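PDB 6KD7: polyprenyl synthetase from Nonlabens dokdonensis, which probably catalyses magnesium-dependent prenyl transfer that lengthens isoprenoid pyrophosphates to geranylgeranyl pyrophosphate. Local coordinates for residues H72-T75 with L76-D80; G143-H146 with D147-E151; D120-K123 with D124-Y127. All coordinates share one frame; numbering follows the deposited sequence.

Contact 1: residues H72-T75 with L76-D80; sequences HNFT and LLHDD. With PPV (pyrophosphate), chain B.
His72 and Leu76 lie one turn apart on helix 58-82, whose C-terminal end carries the start of the first aspartate-rich DDxxD motif of the prenyl synthases, with Asp79 and Asp80 its first two acids. The imidazole of His72, with CG anti to the backbone N (chi1 -180°), turns its edge to the pyrophosphate and one face to Leu76. His72 NE2 gives weak hydrogen bonds to OPP (3.5 Å) and O32 (3.2 Å) of the pyrophosphate, O32 lying in the ring plane. Leu76 CG sits over the rim of that imidazole, and its CD1 comes within 3.7 Å of pyrophosphate O32, so a methyl group lines the anion beside the ring. Arg43 also binds the pyrophosphate, and Arg88 pairs with Asp80.

The carbonyl oxygen of His72 is gripped twice, by Leu76 N at 3.0 Å and by Thr75 OG1 at 2.6 Å, which ties the threonine hydroxyl back to its own helix. Away from the ligand, Phe74 and His78 form a T-shaped pair, planes at 63° and centroids 5.2 Å apart. Asp108 of the same chain accepts from His78 NE2, while Phe74 directs its edge at the imidazole face, bringing CE1 to 3.6 Å from His78 CD2.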
loop_
_atom_site.group_PDB
_atom_site.type_symbol
_atom_site.label_atom_id
_atom_site.label_comp_id
_atom_site.label_asym_id
_atom_site.label_seq_id
_atom_site.Cartn_x
_atom_site.Cartn_y
_atom_site.Cartn_z
ATOM N N HIS A 72 -28.663 3.489 19.912
ATOM C CA HIS A 72 -28.529 2.333 18.989
ATOM C C HIS A 72 -27.738 2.752 17.725
ATOM O O HIS A 72 -26.824 2.014 17.354
ATOM C CB HIS A 72 -29.886 1.793 18.602
ATOM C CG HIS A 72 -29.814 0.629 17.685
ATOM N ND1 HIS A 72 -29.146 -0.545 18.042
ATOM C CD2 HIS A 72 -30.349 0.444 16.459
ATOM C CE1 HIS A 72 -29.266 -1.400 17.063
ATOM N NE2 HIS A 72 -30.018 -0.821 16.091
ATOM N N ASN A 73 -28.047 3.911 17.163
ATOM C CA ASN A 73 -27.415 4.418 15.933
ATOM C C ASN A 73 -25.964 4.781 16.233
ATOM O O ASN A 73 -25.143 4.536 15.354
ATOM C CB ASN A 73 -28.206 5.550 15.294
ATOM C CG ASN A 73 -29.370 4.985 14.509
ATOM O OD1 ASN A 73 -29.156 4.491 13.413
ATOM N ND2 ASN A 73 -30.536 4.882 15.138
ATOM N N PHE A 74 -25.678 5.218 17.453
ATOM C CA PHE A 74 -24.280 5.504 17.839
ATOM C C PHE A 74 -23.504 4.190 17.746
ATOM O O PHE A 74 -22.445 4.190 17.155
ATOM C CB PHE A 74 -24.228 6.053 19.263
ATOM C CG PHE A 74 -23.108 5.518 20.116
ATOM C CD1 PHE A 74 -21.805 5.931 19.916
ATOM C CD2 PHE A 74 -23.354 4.616 21.137
ATOM C CE1 PHE A 74 -20.777 5.456 20.710
ATOM C CE2 PHE A 74 -22.324 4.144 21.931
ATOM C CZ PHE A 74 -21.036 4.559 21.711
ATOM N N THR A 75 -24.092 3.098 18.238
ATOM C CA THR A 75 -23.416 1.803 18.197
ATOM C C THR A 75 -23.243 1.387 16.733
ATOM O O THR A 75 -22.234 0.765 16.429
ATOM C CB THR A 75 -24.092 0.721 19.040
ATOM O OG1 THR A 75 -25.288 0.278 18.417
ATOM C CG2 THR A 75 -24.361 1.203 20.442
ATOM N N LEU A 76 -24.196 1.664 15.854
ATOM C CA LEU A 76 -24.055 1.192 14.459
ATOM C C LEU A 76 -22.904 1.959 13.775
ATOM O O LEU A 76 -22.145 1.391 12.954
ATOM C CB LEU A 76 -25.370 1.418 13.723
ATOM C CG LEU A 76 -26.575 0.673 14.287
ATOM C CD1 LEU A 76 -27.792 1.075 13.470
ATOM C CD2 LEU A 76 -26.409 -0.833 14.299
ATOM N N LEU A 77 -22.786 3.241 14.103
ATOM C CA LEU A 77 -21.761 4.109 13.480
ATOM C C LEU A 77 -20.359 3.587 13.815
ATOM O O LEU A 77 -19.612 3.332 12.891
ATOM C CB LEU A 77 -21.981 5.516 14.039
ATOM C CG LEU A 77 -21.700 6.674 13.094
ATOM C CD1 LEU A 77 -22.153 6.326 11.699
ATOM C CD2 LEU A 77 -22.414 7.924 13.554
ATOM N N HIS A 78 -20.090 3.299 15.085
ATOM C CA HIS A 78 -18.759 2.798 15.509
ATOM C C HIS A 78 -18.609 1.370 14.959
ATOM O O HIS A 78 -17.535 0.991 14.519
ATOM C CB HIS A 78 -18.612 2.895 17.012
ATOM C CG HIS A 78 -18.232 4.234 17.521
ATOM N ND1 HIS A 78 -18.184 5.374 16.725
ATOM C CD2 HIS A 78 -17.822 4.608 18.751
ATOM C CE1 HIS A 78 -17.757 6.415 17.460
ATOM N NE2 HIS A 78 -17.517 5.960 18.702
ATOM N N ASP A 79 -19.678 0.590 15.021
ATOM C CA ASP A 79 -19.610 -0.815 14.565
ATOM C C ASP A 79 -19.291 -0.884 13.071
ATOM O O ASP A 79 -18.489 -1.711 12.698
ATOM C CB ASP A 79 -20.893 -1.573 14.861
ATOM C CG ASP A 79 -20.680 -3.038 14.571
ATOM O OD1 ASP A 79 -19.953 -3.670 15.336
ATOM O OD2 ASP A 79 -21.171 -3.499 13.548
ATOM N N ASP A 80 -19.915 -0.028 12.269
ATOM C CA ASP A 80 -19.654 0.010 10.815
ATOM C C ASP A 80 -18.159 0.320 10.593
ATOM O O ASP A 80 -17.577 -0.246 9.685
ATOM C CB ASP A 80 -20.534 1.042 10.124
ATOM C CG ASP A 80 -21.984 0.651 9.901
ATOM O OD1 ASP A 80 -22.305 -0.563 9.930
ATOM O OD2 ASP A 80 -22.797 1.613 9.672
HETATM O O11 PPV B . -31.328 -5.023 12.875
HETATM P P1 PPV B . -32.199 -4.133 13.691
HETATM O O21 PPV B . -32.109 -4.453 15.134
HETATM O O31 PPV B . -33.609 -4.139 13.204
HETATM O OPP PPV B . -31.628 -2.596 13.553
HETATM P P2 PPV B . -31.699 -1.353 12.499
HETATM O O12 PPV B . -30.771 -1.682 11.389
HETATM O O22 PPV B . -33.122 -1.288 12.030
HETATM O O32 PPV B . -31.296 -0.107 13.209
#

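Contact 2: residues G143-H146 with D147-E151; sequences GQQH and DVDFE
Gln145 reaches one turn ahead to Asp149 near the C-terminal end of helix 123-150, in a run whose Gly143, Gln144 and Asp147 match the GQxxD pattern of trans-prenyltransferases, and their link is an i to i+4 side-chain hydrogen bond laid over the backbone. The glutamine leaves the helix with CG anti to its own N (chi1 -174°) and then bends at chi2 (59°), which brings the amide round toward the next turn. Gln145 NE2 donates to Asp149 OD1 at 2.7 Å. The acceptor lies in the amide plane, yet the donor comes from above the carboxylate plane, the two flat groups being turned 46° apart. Asp149 answers with CG beside its backbone N, and its OD2 rests 3.8 Å from Gln145 CG, so the carboxylate meets the aliphatic part of the glutamine as well as its amide. Val148 CG1 closes on Gln145 NE2 at 4.0 Å.

Round the helix, Phe150 swings its ring back beneath the preceding turn. The carbonyl oxygen of His146 stands over one face, displaced toward the rim, 3.3 Å from Phe150 CG, while it also accepts from Phe150 N at 2.9 Å. The carboxylate of Asp147 forms a salt bridge with Lys168 of helix 158-183, whose Met164 packs on Phe150. Gln145 also meets Gly26 of the second subunit, and Asp149 meets Pro24 of that subunit.

The two acids thus serve different ends. Asp147, with a magnesium ion about 5 Å from its side chain, faces a lysine, whereas Asp149 is matched by a neutral amide; that bond would hold the rotation of the glutamine amide but would leave the negative charge of Asp149 largely uncompensated by its partner.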
loop_
_atom_site.group_PDB
_atom_site.type_symbol
_atom_site.label_atom_id
_atom_site.label_comp_id
_atom_site.label_asym_id
_atom_site.label_seq_id
_atom_site.Cartn_x
_atom_site.Cartn_y
_atom_site.Cartn_z
ATOM N N GLY A 143 -20.274 -6.978 25.182
ATOM C CA GLY A 143 -20.715 -7.957 24.182
ATOM C C GLY A 143 -19.898 -7.846 22.890
ATOM O O GLY A 143 -19.608 -8.883 22.310
ATOM N N GLN A 144 -19.595 -6.621 22.457
ATOM C CA GLN A 144 -18.791 -6.326 21.261
ATOM C C GLN A 144 -17.426 -6.967 21.469
ATOM O O GLN A 144 -16.949 -7.681 20.536
ATOM C CB GLN A 144 -18.585 -4.834 21.015
ATOM C CG GLN A 144 -19.787 -4.123 20.405
ATOM C CD GLN A 144 -20.153 -4.653 19.032
ATOM O OE1 GLN A 144 -19.356 -5.358 18.375
ATOM N NE2 GLN A 144 -21.373 -4.323 18.599
ATOM N N GLN A 145 -16.827 -6.751 22.636
ATOM C CA GLN A 145 -15.460 -7.277 22.864
ATOM C C GLN A 145 -15.481 -8.795 22.857
ATOM O O GLN A 145 -14.549 -9.369 22.321
ATOM C CB GLN A 145 -14.845 -6.808 24.165
ATOM C CG GLN A 145 -13.392 -7.244 24.326
ATOM C CD GLN A 145 -12.502 -6.744 23.216
ATOM O OE1 GLN A 145 -12.548 -5.571 22.833
ATOM N NE2 GLN A 145 -11.747 -7.671 22.648
ATOM N N HIS A 146 -16.491 -9.426 23.453
ATOM C CA HIS A 146 -16.589 -10.900 23.461
ATOM C C HIS A 146 -16.655 -11.374 22.009
ATOM O O HIS A 146 -16.022 -12.373 21.680
ATOM C CB HIS A 146 -17.817 -11.383 24.253
ATOM C CG HIS A 146 -17.651 -11.248 25.728
ATOM N ND1 HIS A 146 -18.563 -10.580 26.540
ATOM C CD2 HIS A 146 -16.683 -11.668 26.540
ATOM C CE1 HIS A 146 -18.143 -10.597 27.783
ATOM N NE2 HIS A 146 -16.999 -11.252 27.799
ATOM N N ASP A 147 -17.464 -10.726 21.186
ATOM C CA ASP A 147 -17.653 -11.167 19.788
ATOM C C ASP A 147 -16.283 -11.079 19.065
ATOM O O ASP A 147 -15.947 -11.987 18.298
ATOM C CB ASP A 147 -18.705 -10.323 19.097
ATOM C CG ASP A 147 -19.323 -10.989 17.875
ATOM O OD1 ASP A 147 -19.335 -12.198 17.782
ATOM O OD2 ASP A 147 -19.813 -10.285 17.066
ATOM N N VAL A 148 -15.506 -10.043 19.335
ATOM C CA VAL A 148 -14.139 -9.863 18.762
ATOM C C VAL A 148 -13.260 -11.000 19.287
ATOM O O VAL A 148 -12.591 -11.604 18.470
ATOM C CB VAL A 148 -13.537 -8.482 19.096
ATOM C CG1 VAL A 148 -12.046 -8.397 18.758
ATOM C CG2 VAL A 148 -14.297 -7.411 18.364
ATOM N N ASP A 149 -13.281 -11.257 20.596
ATOM C CA ASP A 149 -12.446 -12.318 21.201
ATOM C C ASP A 149 -12.782 -13.671 20.542
ATOM O O ASP A 149 -11.864 -14.489 20.359
ATOM C CB ASP A 149 -12.600 -12.359 22.715
ATOM C CG ASP A 149 -12.101 -11.114 23.436
ATOM O OD1 ASP A 149 -11.347 -10.311 22.826
ATOM O OD2 ASP A 149 -12.526 -10.918 24.579
ATOM N N PHE A 150 -14.039 -13.933 20.195
ATOM C CA PHE A 150 -14.427 -15.247 19.634
ATOM C C PHE A 150 -13.769 -15.468 18.259
ATOM O O PHE A 150 -13.597 -16.625 17.857
ATOM C CB PHE A 150 -15.945 -15.369 19.469
ATOM C CG PHE A 150 -16.768 -15.453 20.729
ATOM C CD1 PHE A 150 -16.192 -15.658 21.971
ATOM C CD2 PHE A 150 -18.143 -15.324 20.651
ATOM C CE1 PHE A 150 -16.964 -15.724 23.117
ATOM C CE2 PHE A 150 -18.924 -15.416 21.799
ATOM C CZ PHE A 150 -18.331 -15.608 23.028
ATOM N N GLU A 151 -13.383 -14.390 17.591
ATOM C CA GLU A 151 -12.776 -14.502 16.246
ATOM C C GLU A 151 -11.496 -15.337 16.306
ATOM O O GLU A 151 -11.183 -15.957 15.311
ATOM C CB GLU A 151 -12.449 -13.132 15.662
ATOM C CG GLU A 151 -13.664 -12.301 15.335
ATOM C CD GLU A 151 -13.325 -10.898 14.873
ATOM O OE1 GLU A 151 -12.151 -10.621 14.677
ATOM O OE2 GLU A 151 -14.246 -10.098 14.720
#

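Contact 3: residues D120-K123 with D124-Y127; sequences DYDK and DKFY
The start of helix 123-150 is closed by an N-cap: Asp122 turns its carboxylate onto the first turn, and OD1 accepts from Lys125 N at 2.9 Å. The torsion that permits this places CG between the backbone N and the carbonyl carbon (chi1 70°), folding the carboxylate back over the helix end, and the amide meets OD1 nearly in line with its C-O bond. The carbonyl of the same residue opens the backbone pattern by accepting from Phe126 N at 2.8 Å, so one aspartate serves two amides of the first turn. Its negative charge at this end is likely to interact favourably with the helix dipole.

Lys125 runs extended across the other carboxylate oxygen. OD2 of Asp122 touches its CD at 3.5 Å, but NZ stays 4.0 Å from Asp122 OD2, beyond a salt bridge, and hydrogen-bonds instead to the carbonyl oxygen of Ile183. Were Lys125 replaced by an alanine, the carbonyl of Ile183 would probably lose its ammonium partner, and Asp122 OD2 the methylenes lying across it.

The following backbone bond runs from Tyr127 N to Lys123 O, the donor standing above the carbonyl plane. Facing the second subunit, Tyr127 and Phe126 make edge-to-face pairs with Phe126 and Tyr127 of that chain, and Tyr127 OH bonds to Glu119 O there. Within the chain, the hydroxyl of Tyr121 is held by Asp60 O and Ala64 N at helix 58-82, while Lys125 spans to helix 158-183, fastening the start of helix 123-150 between these two neighbours.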
loop_
_atom_site.group_PDB
_atom_site.type_symbol
_atom_site.label_atom_id
_atom_site.label_comp_id
_atom_site.label_asym_id
_atom_site.label_seq_id
_atom_site.Cartn_x
_atom_site.Cartn_y
_atom_site.Cartn_z
ATOM N N ASP A 120 -35.229 16.386 30.595
ATOM C CA ASP A 120 -36.594 16.891 30.921
ATOM C C ASP A 120 -37.306 15.996 31.940
ATOM O O ASP A 120 -38.287 16.450 32.438
ATOM C CB ASP A 120 -37.508 17.049 29.712
ATOM C CG ASP A 120 -37.041 18.164 28.827
ATOM O OD1 ASP A 120 -36.188 18.941 29.284
ATOM O OD2 ASP A 120 -37.501 18.227 27.701
ATOM N N TYR A 121 -36.798 14.809 32.250
ATOM C CA TYR A 121 -37.479 13.952 33.250
ATOM C C TYR A 121 -37.258 14.476 34.674
ATOM O O TYR A 121 -36.302 15.212 34.914
ATOM C CB TYR A 121 -37.145 12.477 33.035
ATOM C CG TYR A 121 -37.695 11.965 31.732
ATOM C CD1 TYR A 121 -39.039 11.682 31.592
ATOM C CD2 TYR A 121 -36.891 11.839 30.617
ATOM C CE1 TYR A 121 -39.562 11.245 30.389
ATOM C CE2 TYR A 121 -37.399 11.413 29.405
ATOM C CZ TYR A 121 -38.741 11.114 29.288
ATOM O OH TYR A 121 -39.248 10.691 28.104
ATOM N N ASP A 122 -38.184 14.147 35.573
ATOM C CA ASP A 122 -38.061 14.523 37.005
ATOM C C ASP A 122 -36.827 13.789 37.543
ATOM O O ASP A 122 -36.416 12.793 36.916
ATOM C CB ASP A 122 -39.365 14.269 37.785
ATOM C CG ASP A 122 -39.736 12.819 38.023
ATOM O OD1 ASP A 122 -38.869 11.993 38.387
ATOM O OD2 ASP A 122 -40.919 12.512 37.872
ATOM N N LYS A 123 -36.292 14.251 38.675
ATOM C CA LYS A 123 -34.983 13.850 39.232
ATOM C C LYS A 123 -35.033 12.371 39.536
ATOM O O LYS A 123 -34.005 11.690 39.458
ATOM C CB LYS A 123 -34.640 14.713 40.453
ATOM C CG LYS A 123 -34.102 16.093 40.076
ATOM C CD LYS A 123 -34.095 17.154 41.190
ATOM C CE LYS A 123 -33.685 18.542 40.709
ATOM N NZ LYS A 123 -34.065 18.826 39.295
ATOM N N ASP A 124 -36.186 11.867 39.913
ATOM C CA ASP A 124 -36.272 10.441 40.298
ATOM C C ASP A 124 -36.179 9.563 39.018
ATOM O O ASP A 124 -35.532 8.517 39.012
ATOM C CB ASP A 124 -37.533 10.185 41.119
ATOM C CG ASP A 124 -37.372 8.862 41.840
ATOM O OD1 ASP A 124 -36.614 8.819 42.867
ATOM O OD2 ASP A 124 -37.930 7.868 41.342
ATOM N N LYS A 125 -36.879 9.936 37.960
ATOM C CA LYS A 125 -36.894 9.108 36.742
ATOM C C LYS A 125 -35.549 9.294 36.011
ATOM O O LYS A 125 -34.990 8.307 35.540
ATOM C CB LYS A 125 -38.105 9.535 35.930
ATOM C CG LYS A 125 -39.405 8.972 36.465
ATOM C CD LYS A 125 -40.559 9.656 35.805
ATOM C CE LYS A 125 -41.860 9.213 36.450
ATOM N NZ LYS A 125 -42.941 9.825 35.674
ATOM N N PHE A 126 -35.092 10.536 35.925
ATOM C CA PHE A 126 -33.750 10.896 35.421
ATOM C C PHE A 126 -32.710 9.951 35.998
ATOM O O PHE A 126 -31.998 9.310 35.227
ATOM C CB PHE A 126 -33.370 12.317 35.776
ATOM C CG PHE A 126 -32.056 12.719 35.173
ATOM C CD1 PHE A 126 -32.001 13.249 33.884
ATOM C CD2 PHE A 126 -30.885 12.539 35.897
ATOM C CE1 PHE A 126 -30.788 13.653 33.351
ATOM C CE2 PHE A 126 -29.673 12.949 35.355
ATOM C CZ PHE A 126 -29.623 13.504 34.091
ATOM N N TYR A 127 -32.710 9.775 37.309
ATOM C CA TYR A 127 -31.743 8.892 37.976
ATOM C C TYR A 127 -31.938 7.464 37.476
ATOM O O TYR A 127 -30.978 6.702 37.282
ATOM C CB TYR A 127 -31.789 9.008 39.507
ATOM C CG TYR A 127 -30.766 8.153 40.198
ATOM C CD1 TYR A 127 -29.497 8.639 40.448
ATOM C CD2 TYR A 127 -31.036 6.850 40.534
ATOM C CE1 TYR A 127 -28.532 7.863 41.060
ATOM C CE2 TYR A 127 -30.081 6.052 41.131
ATOM C CZ TYR A 127 -28.827 6.571 41.391
ATOM O OH TYR A 127 -27.884 5.774 41.949
#

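In the fold
Contacts 2 and 3 mark the two ends of helix 123-150, their centres 34 Å apart, with contact 3 capping its beginning and contact 2 near its close. Contact 1 belongs to helix 58-82 and directly lines the pyrophosphate pocket through His72 and Leu76. It meets contact 2 where Asp79 OD1 packs 3.5 Å from Gln144 OE1, though their centres are 16 Å apart; bound magnesium ions lie about 4 Å from the side chain of Leu76 and about 5 Å from that of Asp147, consistent with both contacts bordering the active site. Contact 3 is remote, its nearest atoms about 15 Å from contact 1 and about 21 Å from contact 2. All three touch the second subunit.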